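Local coordinates for succinoglycan biosynthesis protein (Bacillus cereus ATCC 14579, PDB 3B55) that binds a calcium ion and belongs to the erythromycin esterase family, although its own reaction and substrate are not established, at residues Pro208-Met213 against Glu263-Met268; Gln41-Leu46 against Asn372-Gln377; Ala190-Leu195 against Lys242-Gly247. The protein carries 1 engineered substitution. One frame throughout, in Å; residues are numbered along the deposited sequence.

Overall arrangement
All three contacts lie away from the middle of the chain, which is built on a mixed beta-sheet flanked by helices. Contacts 1 and 3 belong to the helical part that follows strand 167-172. Their centres are about 25 Å apart, and their segments alternate along the chain, so the two closures interlock in sequence without touching. Contact 2 lies on the opposite side of the chain's centre, its centre about 45 Å from that of contact 1 and about 60 Å from that of contact 3; both are nested within the loop it closes. Contact 1 comes nearest to the calcium site formed by His85 and Glu113: the side chain of Met213 is about 11 Å from the ion.

Contact 1: Pro208-Met213 against Glu263-Met268; sequences PVTKDM and EQFTTM
Thr210 and Phe265 make the heart of this contact, an aromatic ring on a helix meeting the methyl side of a loop threonine. A chi1 of 176° swings the Phe265 ring out from helix 250-268 toward the loop. There Thr210 CG2 packs 3.6 Å from Phe265 CE1, while Thr210 O lies over one face of the ring. Asp212 closes in at the ring edge, where its backbone carbon C is 4.1 Å from Phe265 CZ. Met213 adds further apolar packing, with CG 4.1 Å from Phe265 CE2. Beyond the ring, the selenium SE of Met213 comes 4.3 Å from the terminal methyl CE of Met268; both residues are selenomethionine.

The polar bonds turn away from the interface. Threonine suits its buried place because it has two unlike branches: CG2, beside the backbone N, faces the ring, while chi1 of 62° places OG1 within hydrogen-bonding distance of Tyr181 OH and of the backbone carbonyls of Val176 and Leu206, which its single proton cannot all serve at once. Asp212 is the N-cap of helix 213-217; its side chain caps a backbone N in that helix, and its OD1 also bonds to Thr215 OG1.

The loop between helices 197-206 and 213-217 is thus packed on the C-terminal part of helix 250-268. Phe216 of helix 213-217 touches Val209 and Thr266, Val228 and Ala231 of helix 221-240 meet Thr266, and His283 of helix 278-298 lies against Met268.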
ATOM      1  N   PRO A 208       7.658   6.377 -24.381  1.00 23.30           N
ATOM      2  CA  PRO A 208       8.716   5.365 -24.457  1.00 23.56           C
ATOM      3  C   PRO A 208       9.746   5.338 -23.324  1.00 24.21           C
ATOM      4  O   PRO A 208      10.363   4.301 -23.088  1.00 26.15           O
ATOM      5  CB  PRO A 208       9.362   5.644 -25.813  1.00 22.59           C
ATOM      6  CG  PRO A 208       9.181   7.119 -25.962  1.00 26.12           C
ATOM      7  CD  PRO A 208       7.746   7.303 -25.522  1.00 22.81           C
ATOM      8  N   VAL A 209       9.944   6.454 -22.626  1.00 23.76           N
ATOM      9  CA  VAL A 209      10.928   6.471 -21.542  1.00 18.93           C
ATOM     10  C   VAL A 209      10.358   6.241 -20.143  1.00 20.34           C
ATOM     11  O   VAL A 209      11.112   6.101 -19.180  1.00 20.04           O
ATOM     12  CB  VAL A 209      11.739   7.787 -21.530  1.00 20.15           C
ATOM     13  CG1 VAL A 209      12.533   7.912 -22.825  1.00 15.23           C
ATOM     14  CG2 VAL A 209      10.811   8.979 -21.344  1.00 19.44           C
ATOM     15  N   THR A 210       9.034   6.198 -20.021  1.00 18.36           N
ATOM     16  CA  THR A 210       8.424   5.960 -18.718  1.00 20.47           C
ATOM     17  C   THR A 210       7.807   4.566 -18.639  1.00 21.72           C
ATOM     18  O   THR A 210       7.123   4.249 -17.667  1.00 20.96           O
ATOM     19  CB  THR A 210       7.318   7.002 -18.374  1.00 18.16           C
ATOM     20  OG1 THR A 210       6.259   6.920 -19.330  1.00 18.18           O
ATOM     21  CG2 THR A 210       7.893   8.412 -18.368  1.00 21.48           C
ATOM     22  N   LYS A 211       8.035   3.728 -19.649  1.00 26.99           N
ATOM     23  CA  LYS A 211       7.463   2.386 -19.619  1.00 29.93           C
ATOM     24  C   LYS A 211       8.022   1.534 -18.480  1.00 31.49           C
ATOM     25  O   LYS A 211       7.438   0.516 -18.114  1.00 34.90           O
ATOM     26  CB  LYS A 211       7.631   1.678 -20.974  1.00 29.66           C
ATOM     27  CG  LYS A 211       9.018   1.654 -21.612  1.00 35.39           C
ATOM     28  CD  LYS A 211       8.901   0.947 -22.974  1.00 37.41           C
ATOM     29  CE  LYS A 211      10.048   1.250 -23.934  1.00 41.43           C
ATOM     30  NZ  LYS A 211      11.324   0.587 -23.562  1.00 46.70           N
ATOM     31  N   ASP A 212       9.154   1.958 -17.927  1.00 31.75           N
ATOM     32  CA  ASP A 212       9.785   1.279 -16.799  1.00 32.85           C
ATOM     33  C   ASP A 212      11.000   2.062 -16.308  1.00 35.72           C
ATOM     34  O   ASP A 212      11.678   2.728 -17.090  1.00 36.10           O
ATOM     35  CB  ASP A 212      10.149  -0.179 -17.145  1.00 34.56           C
ATOM     36  CG  ASP A 212      11.165  -0.301 -18.269  1.00 35.24           C
ATOM     37  OD1 ASP A 212      12.336   0.081 -18.063  1.00 42.06           O
ATOM     38  OD2 ASP A 212      10.780  -0.784 -19.355  1.00 38.48           O
HETATM   39  N   MSE A 213      11.254   1.989 -15.004  1.00 37.51           N
HETATM   40  CA  MSE A 213      12.355   2.713 -14.376  1.00 41.46           C
HETATM   41  C   MSE A 213      13.709   2.573 -15.060  1.00 40.84           C
HETATM   42  O   MSE A 213      14.475   3.531 -15.135  1.00 36.43           O
HETATM   43  CB  MSE A 213      12.488   2.295 -12.911  1.00 39.32           C
HETATM   44  CG  MSE A 213      11.252   2.555 -12.084  1.00 47.74           C
HETATM   45 SE   MSE A 213      11.574   2.259 -10.208  1.00 57.48          SE
HETATM   46  CE  MSE A 213      11.828   0.341 -10.271  1.00 55.68           C
ATOM     47  N   GLU A 263       4.926  13.509 -13.321  1.00 12.42           N
ATOM     48  CA  GLU A 263       5.929  14.324 -12.638  1.00 11.97           C
ATOM     49  C   GLU A 263       6.573  13.517 -11.513  1.00 11.01           C
ATOM     50  O   GLU A 263       7.783  13.612 -11.280  1.00 10.08           O
ATOM     51  CB  GLU A 263       5.303  15.571 -12.029  1.00 12.42           C
ATOM     52  CG  GLU A 263       4.854  16.634 -13.019  1.00 19.82           C
ATOM     53  CD  GLU A 263       4.341  17.874 -12.311  1.00 26.17           C
ATOM     54  OE1 GLU A 263       5.170  18.681 -11.834  1.00 24.68           O
ATOM     55  OE2 GLU A 263       3.106  18.025 -12.214  1.00 22.28           O
ATOM     56  N   GLN A 264       5.757  12.733 -10.809  1.00  9.00           N
ATOM     57  CA  GLN A 264       6.262  11.921  -9.711  1.00 11.34           C
ATOM     58  C   GLN A 264       7.288  10.925 -10.230  1.00 13.96           C
ATOM     59  O   GLN A 264       8.349  10.732  -9.628  1.00 10.96           O
ATOM     60  CB  GLN A 264       5.123  11.167  -9.024  1.00 10.01           C
ATOM     61  CG  GLN A 264       4.189  12.043  -8.188  1.00  8.43           C
ATOM     62  CD  GLN A 264       3.019  11.258  -7.636  1.00 10.04           C
ATOM     63  OE1 GLN A 264       2.870  10.071  -7.921  1.00  7.15           O
ATOM     64  NE2 GLN A 264       2.172  11.919  -6.864  1.00 11.34           N
ATOM     65  N   PHE A 265       6.969  10.303 -11.360  1.00 10.43           N
ATOM     66  CA  PHE A 265       7.868   9.331 -11.947  1.00 10.49           C
ATOM     67  C   PHE A 265       9.159   9.973 -12.452  1.00 11.05           C
ATOM     68  O   PHE A 265      10.248   9.512 -12.122  1.00 12.96           O
ATOM     69  CB  PHE A 265       7.157   8.576 -13.081  1.00 11.32           C
ATOM     70  CG  PHE A 265       8.045   7.608 -13.813  1.00 13.93           C
ATOM     71  CD1 PHE A 265       8.811   8.023 -14.903  1.00 15.88           C
ATOM     72  CD2 PHE A 265       8.161   6.291 -13.379  1.00 15.50           C
ATOM     73  CE1 PHE A 265       9.678   7.136 -15.547  1.00  8.13           C
ATOM     74  CE2 PHE A 265       9.029   5.399 -14.017  1.00 13.33           C
ATOM     75  CZ  PHE A 265       9.787   5.826 -15.102  1.00  7.46           C
ATOM     76  N   THR A 266       9.049  11.038 -13.238  1.00  8.39           N
ATOM     77  CA  THR A 266      10.233  11.691 -13.786  1.00  9.83           C
ATOM     78  C   THR A 266      11.139  12.327 -12.735  1.00 13.39           C
ATOM     79  O   THR A 266      12.364  12.207 -12.809  1.00  9.64           O
ATOM     80  CB  THR A 266       9.850  12.775 -14.827  1.00 10.30           C
ATOM     81  OG1 THR A 266       9.020  13.764 -14.212  1.00 10.82           O
ATOM     82  CG2 THR A 266       9.100  12.152 -15.996  1.00 11.18           C
ATOM     83  N   THR A 267      10.541  13.005 -11.762  1.00 13.55           N
ATOM     84  CA  THR A 267      11.312  13.662 -10.709  1.00 18.48           C
ATOM     85  C   THR A 267      12.058  12.657  -9.831  1.00 19.44           C
ATOM     86  O   THR A 267      13.240  12.843  -9.530  1.00 19.55           O
ATOM     87  CB  THR A 267      10.397  14.535  -9.822  1.00 21.17           C
ATOM     88  OG1 THR A 267       9.951  15.677 -10.572  1.00 27.18           O
ATOM     89  CG2 THR A 267      11.144  15.008  -8.591  1.00 31.09           C
HETATM   90  N   MSE A 268      11.372  11.596  -9.424  1.00 17.72           N
HETATM   91  CA  MSE A 268      11.989  10.573  -8.593  1.00 19.54           C
HETATM   92  C   MSE A 268      13.213   9.946  -9.257  1.00 17.75           C
HETATM   93  O   MSE A 268      14.215   9.676  -8.600  1.00 14.81           O
HETATM   94  CB  MSE A 268      10.986   9.458  -8.275  1.00 17.79           C
HETATM   95  CG  MSE A 268      11.658   8.145  -7.869  1.00 23.77           C
HETATM   96 SE   MSE A 268      10.458   6.682  -7.434  1.00 35.28          SE
HETATM   97  CE  MSE A 268       9.926   6.148  -9.222  1.00 29.10           C
TER

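Contact 2: Gln41-Leu46 against Asn372-Gln377; sequences QIAKWL and NYIFGQ
Two helices far apart in the sequence, 39-49 and 371-376, pack across each other here, an alpha-alpha packing with a mainly apolar interface. The segment axes approach to 9.1 Å and cross at -54°, so contact is concentrated where they pass rather than spread along their lengths. Ala43 marks this place: its CA is 5.8 Å from that of Ile374, the nearest pair of CA atoms across the two segments. A methyl is all that alanine carries, which suits so close a passage, and Ala43 CB rests 3.8 Å from the backbone O of Ile374. The same methyl meets the aliphatic base of Gln377, CB to CB at 4.2 Å, whereas the amide of Gln377 leads away from the other helix.

Leu46 uses its two methyls separately. CD1 stands 4.0 Å above the centroid of the Phe375 ring and 4° off the normal, a CH-pi contact centred over the face. CD2 lies instead 3.9 Å from CZ, at the far rim of that ring. The leucine and phenylalanine side chains cross at about a right angle, so the branched end meets the ring broadside.

Ile374 supplies the second apolar surface. Its chi1 of -67° sets CG2 anti to the backbone N, and this gamma branch is the one that touches: Leu46 CD1 is 3.9 Å from Ile374 CG2, and Ile42 CG2 approaches the same methyl more loosely.

Trp397 of helix 392-398 closes the group by touching Ile42, Ile374 and Phe375. Strand 382-386 of the main sheet backs the phenylalanine through Phe383 and Ile385, while Tyr344 of strand 336-344 meets Gln377.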
ATOM      1  N   GLN A  41       5.479 -12.287  31.195  1.00 26.77           N
ATOM      2  CA  GLN A  41       4.277 -11.709  31.794  1.00 28.21           C
ATOM      3  C   GLN A  41       3.579 -10.823  30.767  1.00 27.63           C
ATOM      4  O   GLN A  41       2.350 -10.724  30.732  1.00 26.76           O
ATOM      5  CB  GLN A  41       4.633 -10.876  33.031  1.00 29.53           C
ATOM      6  CG  GLN A  41       5.157 -11.713  34.180  1.00 40.51           C
ATOM      7  CD  GLN A  41       4.159 -12.774  34.623  1.00 47.70           C
ATOM      8  OE1 GLN A  41       3.157 -12.470  35.270  1.00 48.76           O
ATOM      9  NE2 GLN A  41       4.425 -14.026  34.261  1.00 45.02           N
ATOM     10  N   ILE A  42       4.379 -10.178  29.929  1.00 27.09           N
ATOM     11  CA  ILE A  42       3.840  -9.310  28.891  1.00 25.35           C
ATOM     12  C   ILE A  42       2.980 -10.154  27.951  1.00 24.26           C
ATOM     13  O   ILE A  42       1.881  -9.750  27.577  1.00 19.14           O
ATOM     14  CB  ILE A  42       4.978  -8.644  28.086  1.00 24.43           C
ATOM     15  CG1 ILE A  42       5.706  -7.623  28.969  1.00 24.66           C
ATOM     16  CG2 ILE A  42       4.422  -7.989  26.833  1.00 24.04           C
ATOM     17  CD1 ILE A  42       6.980  -7.067  28.354  1.00 23.29           C
ATOM     18  N   ALA A  43       3.491 -11.331  27.588  1.00 25.43           N
ATOM     19  CA  ALA A  43       2.790 -12.242  26.686  1.00 26.61           C
ATOM     20  C   ALA A  43       1.470 -12.729  27.279  1.00 29.64           C
ATOM     21  O   ALA A  43       0.586 -13.182  26.550  1.00 28.64           O
ATOM     22  CB  ALA A  43       3.677 -13.426  26.349  1.00 23.90           C
ATOM     23  N   LYS A  44       1.346 -12.646  28.601  1.00 29.61           N
ATOM     24  CA  LYS A  44       0.129 -13.071  29.276  1.00 31.62           C
ATOM     25  C   LYS A  44      -0.871 -11.925  29.300  1.00 27.88           C
ATOM     26  O   LYS A  44      -2.081 -12.148  29.291  1.00 32.07           O
ATOM     27  CB  LYS A  44       0.442 -13.537  30.701  1.00 34.09           C
ATOM     28  CG  LYS A  44       1.192 -14.866  30.765  1.00 39.19           C
ATOM     29  CD  LYS A  44       0.388 -15.902  31.541  1.00 50.37           C
ATOM     30  CE  LYS A  44       0.874 -17.334  31.288  1.00 57.77           C
ATOM     31  NZ  LYS A  44       1.824 -17.856  32.314  1.00 57.43           N
ATOM     32  N   TRP A  45      -0.362 -10.698  29.330  1.00 28.53           N
ATOM     33  CA  TRP A  45      -1.211  -9.509  29.331  1.00 24.63           C
ATOM     34  C   TRP A  45      -1.808  -9.389  27.928  1.00 22.89           C
ATOM     35  O   TRP A  45      -2.966  -9.003  27.762  1.00 23.71           O
ATOM     36  CB  TRP A  45      -0.368  -8.272  29.647  1.00 24.07           C
ATOM     37  CG  TRP A  45      -1.129  -6.980  29.726  1.00 24.33           C
ATOM     38  CD1 TRP A  45      -1.511  -6.321  30.864  1.00 27.19           C
ATOM     39  CD2 TRP A  45      -1.576  -6.174  28.627  1.00 21.94           C
ATOM     40  NE1 TRP A  45      -2.162  -5.151  30.540  1.00 26.04           N
ATOM     41  CE2 TRP A  45      -2.213  -5.035  29.174  1.00 20.31           C
ATOM     42  CE3 TRP A  45      -1.496  -6.298  27.233  1.00 27.68           C
ATOM     43  CZ2 TRP A  45      -2.771  -4.030  28.376  1.00 21.75           C
ATOM     44  CZ3 TRP A  45      -2.050  -5.295  26.435  1.00 23.44           C
ATOM     45  CH2 TRP A  45      -2.678  -4.176  27.011  1.00 27.54           C
ATOM     46  N   LEU A  46      -1.000  -9.725  26.926  1.00 21.34           N
ATOM     47  CA  LEU A  46      -1.425  -9.678  25.529  1.00 21.25           C
ATOM     48  C   LEU A  46      -2.554 -10.669  25.283  1.00 22.03           C
ATOM     49  O   LEU A  46      -3.485 -10.390  24.528  1.00 21.12           O
ATOM     50  CB  LEU A  46      -0.257 -10.023  24.605  1.00 19.84           C
ATOM     51  CG  LEU A  46       0.936  -9.073  24.588  1.00 16.62           C
ATOM     52  CD1 LEU A  46       2.069  -9.702  23.800  1.00 19.99           C
ATOM     53  CD2 LEU A  46       0.529  -7.743  23.983  1.00 16.85           C
ATOM     54  N   ASN A 372       7.853 -10.885  17.442  1.00 11.87           N
ATOM     55  CA  ASN A 372       7.350 -12.120  16.833  1.00 10.18           C
ATOM     56  C   ASN A 372       7.236 -13.248  17.861  1.00 11.15           C
ATOM     57  O   ASN A 372       6.180 -13.873  18.010  1.00 13.30           O
ATOM     58  CB  ASN A 372       8.287 -12.547  15.700  1.00  8.72           C
ATOM     59  CG  ASN A 372       8.298 -11.555  14.555  1.00 12.06           C
ATOM     60  OD1 ASN A 372       7.453 -11.612  13.664  1.00 16.26           O
ATOM     61  ND2 ASN A 372       9.247 -10.624  14.584  1.00 14.51           N
ATOM     62  N   TYR A 373       8.329 -13.502  18.567  1.00 10.61           N
ATOM     63  CA  TYR A 373       8.353 -14.551  19.582  1.00  9.71           C
ATOM     64  C   TYR A 373       7.332 -14.256  20.677  1.00 11.09           C
ATOM     65  O   TYR A 373       6.534 -15.115  21.049  1.00  9.26           O
ATOM     66  CB  TYR A 373       9.736 -14.631  20.227  1.00 12.53           C
ATOM     67  CG  TYR A 373       9.853 -15.724  21.266  1.00 14.21           C
ATOM     68  CD1 TYR A 373      10.177 -17.027  20.893  1.00 16.48           C
ATOM     69  CD2 TYR A 373       9.605 -15.465  22.620  1.00 12.77           C
ATOM     70  CE1 TYR A 373      10.249 -18.048  21.829  1.00 20.97           C
ATOM     71  CE2 TYR A 373       9.677 -16.486  23.573  1.00 16.46           C
ATOM     72  CZ  TYR A 373       9.999 -17.778  23.162  1.00 17.31           C
ATOM     73  OH  TYR A 373      10.054 -18.810  24.068  1.00 19.58           O
ATOM     74  N   ILE A 374       7.386 -13.036  21.202  1.00 11.57           N
ATOM     75  CA  ILE A 374       6.501 -12.621  22.271  1.00  9.25           C
ATOM     76  C   ILE A 374       5.021 -12.723  21.901  1.00 11.96           C
ATOM     77  O   ILE A 374       4.248 -13.342  22.637  1.00  7.43           O
ATOM     78  CB  ILE A 374       6.899 -11.213  22.742  1.00 10.91           C
ATOM     79  CG1 ILE A 374       8.287 -11.304  23.398  1.00 11.90           C
ATOM     80  CG2 ILE A 374       5.866 -10.661  23.714  1.00 10.84           C
ATOM     81  CD1 ILE A 374       8.917  -9.975  23.775  1.00 10.06           C
ATOM     82  N   PHE A 375       4.617 -12.132  20.778  1.00 10.99           N
ATOM     83  CA  PHE A 375       3.221 -12.236  20.350  1.00 11.18           C
ATOM     84  C   PHE A 375       2.951 -13.690  19.949  1.00 11.11           C
ATOM     85  O   PHE A 375       1.816 -14.163  19.998  1.00 11.56           O
ATOM     86  CB  PHE A 375       2.949 -11.312  19.154  1.00  9.76           C
ATOM     87  CG  PHE A 375       2.563  -9.910  19.545  1.00  8.39           C
ATOM     88  CD1 PHE A 375       1.228  -9.562  19.702  1.00 10.80           C
ATOM     89  CD2 PHE A 375       3.540  -8.946  19.784  1.00  6.56           C
ATOM     90  CE1 PHE A 375       0.868  -8.274  20.095  1.00 17.66           C
ATOM     91  CE2 PHE A 375       3.195  -7.663  20.174  1.00  8.30           C
ATOM     92  CZ  PHE A 375       1.853  -7.325  20.331  1.00 13.45           C
ATOM     93  N   GLY A 376       4.008 -14.395  19.560  1.00 12.03           N
ATOM     94  CA  GLY A 376       3.871 -15.785  19.163  1.00 11.09           C
ATOM     95  C   GLY A 376       3.554 -16.728  20.311  1.00 12.75           C
ATOM     96  O   GLY A 376       3.196 -17.883  20.080  1.00 15.60           O
ATOM     97  N   GLN A 377       3.694 -16.256  21.547  1.00 13.20           N
ATOM     98  CA  GLN A 377       3.398 -17.097  22.701  1.00 15.13           C
ATOM     99  C   GLN A 377       1.928 -17.010  23.129  1.00 17.91           C
ATOM    100  O   GLN A 377       1.502 -17.722  24.044  1.00 17.86           O
ATOM    101  CB  GLN A 377       4.306 -16.737  23.878  1.00 16.84           C
ATOM    102  CG  GLN A 377       5.792 -16.957  23.608  1.00 14.41           C
ATOM    103  CD  GLN A 377       6.073 -18.318  23.002  1.00 20.48           C
ATOM    104  OE1 GLN A 377       6.233 -18.445  21.789  1.00 31.04           O
ATOM    105  NE2 GLN A 377       6.119 -19.345  23.841  1.00 24.55           N
TER

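Contact 3: Ala190-Leu195 against Lys242-Gly247; sequences ANNSKL and KSYLNG
The Asn192 amide and the Tyr244 ring lie side by side with their planes 77° apart, nearly perpendicular. The amide nitrogen reaches the ring obliquely and comes closest at its root, with Asn192 ND2 3.2 Å from Tyr244 CB. One face of the tyrosine ring is taken by its own neighbour in sequence, Ser243, whose OG stands 3.5 Å above the centre.

A chi1 of -170° extends Asn192 toward the other segment, and ND2 gives a weak hydrogen bond to Tyr244 O (3.4 Å, N-H...O angle 130°). Near the C-terminal part of helix 178-192 the chain passes into a 3-10 turn, closed by Leu195 N bonding to Asn192 O, before helix 197-206. This region meets the loop that joins helices 221-240 and 250-268. Asparagine may suit the position, its short amide lying near the carbonyl of Tyr244.

Leucines fill the buried side. Leu245 CD2 sits 3.7 Å from Asn192 CB, and its other methyl, CD1, is 4.1 Å from Leu195 CD1. Phe252 and Leu238 pack on Leu245 from the flanking helices, while Tyr187 OH hydrogen-bonds with its backbone O. Across the loop, Lys242 NZ donates to Gly247 O at 3.0 Å, from above the carbonyl plane.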
ATOM      1  N   ALA A 190     -11.582  15.932 -26.079  1.00 32.58           N
ATOM      2  CA  ALA A 190     -13.013  16.067 -25.846  1.00 34.74           C
ATOM      3  C   ALA A 190     -13.448  17.420 -25.262  1.00 34.76           C
ATOM      4  O   ALA A 190     -14.498  17.942 -25.631  1.00 34.93           O
ATOM      5  CB  ALA A 190     -13.495  14.927 -24.941  1.00 32.26           C
ATOM      6  N   ASN A 191     -12.657  17.993 -24.359  1.00 33.75           N
ATOM      7  CA  ASN A 191     -13.037  19.269 -23.759  1.00 34.91           C
ATOM      8  C   ASN A 191     -12.449  20.543 -24.348  1.00 35.90           C
ATOM      9  O   ASN A 191     -13.039  21.612 -24.201  1.00 35.66           O
ATOM     10  CB  ASN A 191     -12.758  19.256 -22.252  1.00 35.59           C
ATOM     11  CG  ASN A 191     -13.749  18.413 -21.485  1.00 36.63           C
ATOM     12  OD1 ASN A 191     -13.784  17.190 -21.631  1.00 35.63           O
ATOM     13  ND2 ASN A 191     -14.570  19.064 -20.666  1.00 37.26           N
ATOM     14  N   ASN A 192     -11.294  20.447 -24.995  1.00 35.95           N
ATOM     15  CA  ASN A 192     -10.661  21.627 -25.580  1.00 36.83           C
ATOM     16  C   ASN A 192      -9.579  21.181 -26.552  1.00 36.84           C
ATOM     17  O   ASN A 192      -8.391  21.426 -26.337  1.00 35.52           O
ATOM     18  CB  ASN A 192     -10.040  22.490 -24.478  1.00 37.94           C
ATOM     19  CG  ASN A 192      -9.588  23.850 -24.976  1.00 39.60           C
ATOM     20  OD1 ASN A 192      -9.425  24.069 -26.174  1.00 41.67           O
ATOM     21  ND2 ASN A 192      -9.376  24.775 -24.044  1.00 44.40           N
ATOM     22  N   SER A 193     -10.005  20.522 -27.624  1.00 38.55           N
ATOM     23  CA  SER A 193      -9.097  20.013 -28.642  1.00 41.45           C
ATOM     24  C   SER A 193      -8.063  21.011 -29.156  1.00 42.51           C
ATOM     25  O   SER A 193      -7.025  20.610 -29.676  1.00 41.71           O
ATOM     26  CB  SER A 193      -9.912  19.453 -29.814  1.00 42.83           C
ATOM     27  OG  SER A 193     -11.010  20.297 -30.119  1.00 46.15           O
ATOM     28  N   LYS A 194      -8.334  22.304 -29.019  1.00 43.36           N
ATOM     29  CA  LYS A 194      -7.393  23.315 -29.490  1.00 45.75           C
ATOM     30  C   LYS A 194      -6.062  23.233 -28.739  1.00 44.86           C
ATOM     31  O   LYS A 194      -5.016  23.593 -29.276  1.00 42.99           O
ATOM     32  CB  LYS A 194      -7.999  24.712 -29.321  1.00 47.75           C
ATOM     33  CG  LYS A 194      -7.228  25.822 -30.010  1.00 53.12           C
ATOM     34  CD  LYS A 194      -7.932  27.167 -29.854  1.00 52.47           C
ATOM     35  CE  LYS A 194      -7.330  28.222 -30.782  1.00 57.52           C
ATOM     36  NZ  LYS A 194      -6.860  29.423 -30.037  1.00 58.98           N
ATOM     37  N   LEU A 195      -6.107  22.734 -27.505  1.00 43.14           N
ATOM     38  CA  LEU A 195      -4.914  22.608 -26.665  1.00 43.10           C
ATOM     39  C   LEU A 195      -4.017  21.406 -26.967  1.00 40.95           C
ATOM     40  O   LEU A 195      -2.851  21.388 -26.577  1.00 41.03           O
ATOM     41  CB  LEU A 195      -5.313  22.538 -25.186  1.00 43.62           C
ATOM     42  CG  LEU A 195      -5.636  23.806 -24.400  1.00 48.88           C
ATOM     43  CD1 LEU A 195      -5.956  23.407 -22.964  1.00 41.81           C
ATOM     44  CD2 LEU A 195      -4.452  24.774 -24.434  1.00 52.47           C
ATOM     45  N   LYS A 242      -7.526  25.632 -17.040  1.00 37.25           N
ATOM     46  CA  LYS A 242      -8.502  25.065 -16.127  1.00 38.02           C
ATOM     47  C   LYS A 242      -9.938  25.438 -16.524  1.00 39.59           C
ATOM     48  O   LYS A 242     -10.771  24.558 -16.756  1.00 39.28           O
ATOM     49  CB  LYS A 242      -8.178  25.559 -14.711  1.00 36.89           C
ATOM     50  CG  LYS A 242      -8.882  24.861 -13.570  1.00 36.88           C
ATOM     51  CD  LYS A 242      -8.288  25.291 -12.232  1.00 40.42           C
ATOM     52  CE  LYS A 242      -9.117  24.780 -11.067  1.00 53.42           C
ATOM     53  NZ  LYS A 242      -9.268  23.296 -11.101  1.00 54.08           N
ATOM     54  N   SER A 243     -10.221  26.735 -16.621  1.00 40.69           N
ATOM     55  CA  SER A 243     -11.562  27.201 -16.982  1.00 43.84           C
ATOM     56  C   SER A 243     -12.043  26.766 -18.368  1.00 44.56           C
ATOM     57  O   SER A 243     -13.244  26.716 -18.618  1.00 44.49           O
ATOM     58  CB  SER A 243     -11.633  28.727 -16.895  1.00 44.88           C
ATOM     59  OG  SER A 243     -10.825  29.325 -17.890  1.00 47.66           O
ATOM     60  N   TYR A 244     -11.121  26.471 -19.276  1.00 46.62           N
ATOM     61  CA  TYR A 244     -11.514  26.054 -20.621  1.00 47.59           C
ATOM     62  C   TYR A 244     -11.573  24.528 -20.698  1.00 46.61           C
ATOM     63  O   TYR A 244     -11.754  23.956 -21.774  1.00 46.59           O
ATOM     64  CB  TYR A 244     -10.509  26.566 -21.657  1.00 50.88           C
ATOM     65  CG  TYR A 244     -10.023  27.982 -21.427  1.00 54.87           C
ATOM     66  CD1 TYR A 244     -10.853  29.086 -21.656  1.00 59.65           C
ATOM     67  CD2 TYR A 244      -8.724  28.218 -20.979  1.00 59.89           C
ATOM     68  CE1 TYR A 244     -10.391  30.394 -21.442  1.00 61.58           C
ATOM     69  CE2 TYR A 244      -8.256  29.512 -20.762  1.00 65.04           C
ATOM     70  CZ  TYR A 244      -9.088  30.595 -20.995  1.00 64.42           C
ATOM     71  OH  TYR A 244      -8.613  31.872 -20.776  1.00 61.46           O
ATOM     72  N   LEU A 245     -11.421  23.880 -19.545  1.00 44.73           N
ATOM     73  CA  LEU A 245     -11.431  22.425 -19.449  1.00 42.30           C
ATOM     74  C   LEU A 245     -12.405  21.911 -18.384  1.00 42.67           C
ATOM     75  O   LEU A 245     -12.293  20.766 -17.954  1.00 42.96           O
ATOM     76  CB  LEU A 245     -10.021  21.928 -19.112  1.00 40.13           C
ATOM     77  CG  LEU A 245      -8.925  22.021 -20.174  1.00 39.34           C
ATOM     78  CD1 LEU A 245      -7.564  21.816 -19.527  1.00 37.16           C
ATOM     79  CD2 LEU A 245      -9.170  20.976 -21.249  1.00 36.80           C
ATOM     80  N   ASN A 246     -13.355  22.744 -17.962  1.00 42.75           N
ATOM     81  CA  ASN A 246     -14.326  22.350 -16.938  1.00 41.80           C
ATOM     82  C   ASN A 246     -13.527  21.941 -15.698  1.00 40.77           C
ATOM     83  O   ASN A 246     -13.658  20.829 -15.172  1.00 38.84           O
ATOM     84  CB  ASN A 246     -15.198  21.187 -17.445  1.00 40.20           C
ATOM     85  CG  ASN A 246     -16.351  20.856 -16.507  1.00 41.02           C
ATOM     86  OD1 ASN A 246     -16.828  21.712 -15.762  1.00 28.89           O
ATOM     87  ND2 ASN A 246     -16.815  19.610 -16.557  1.00 43.72           N
ATOM     88  N   GLY A 247     -12.697  22.875 -15.243  1.00 41.60           N
ATOM     89  CA  GLY A 247     -11.840  22.651 -14.088  1.00 44.19           C
ATOM     90  C   GLY A 247     -12.424  22.427 -12.703  1.00 44.13           C
ATOM     91  O   GLY A 247     -11.780  21.795 -11.876  1.00 44.08           O
TER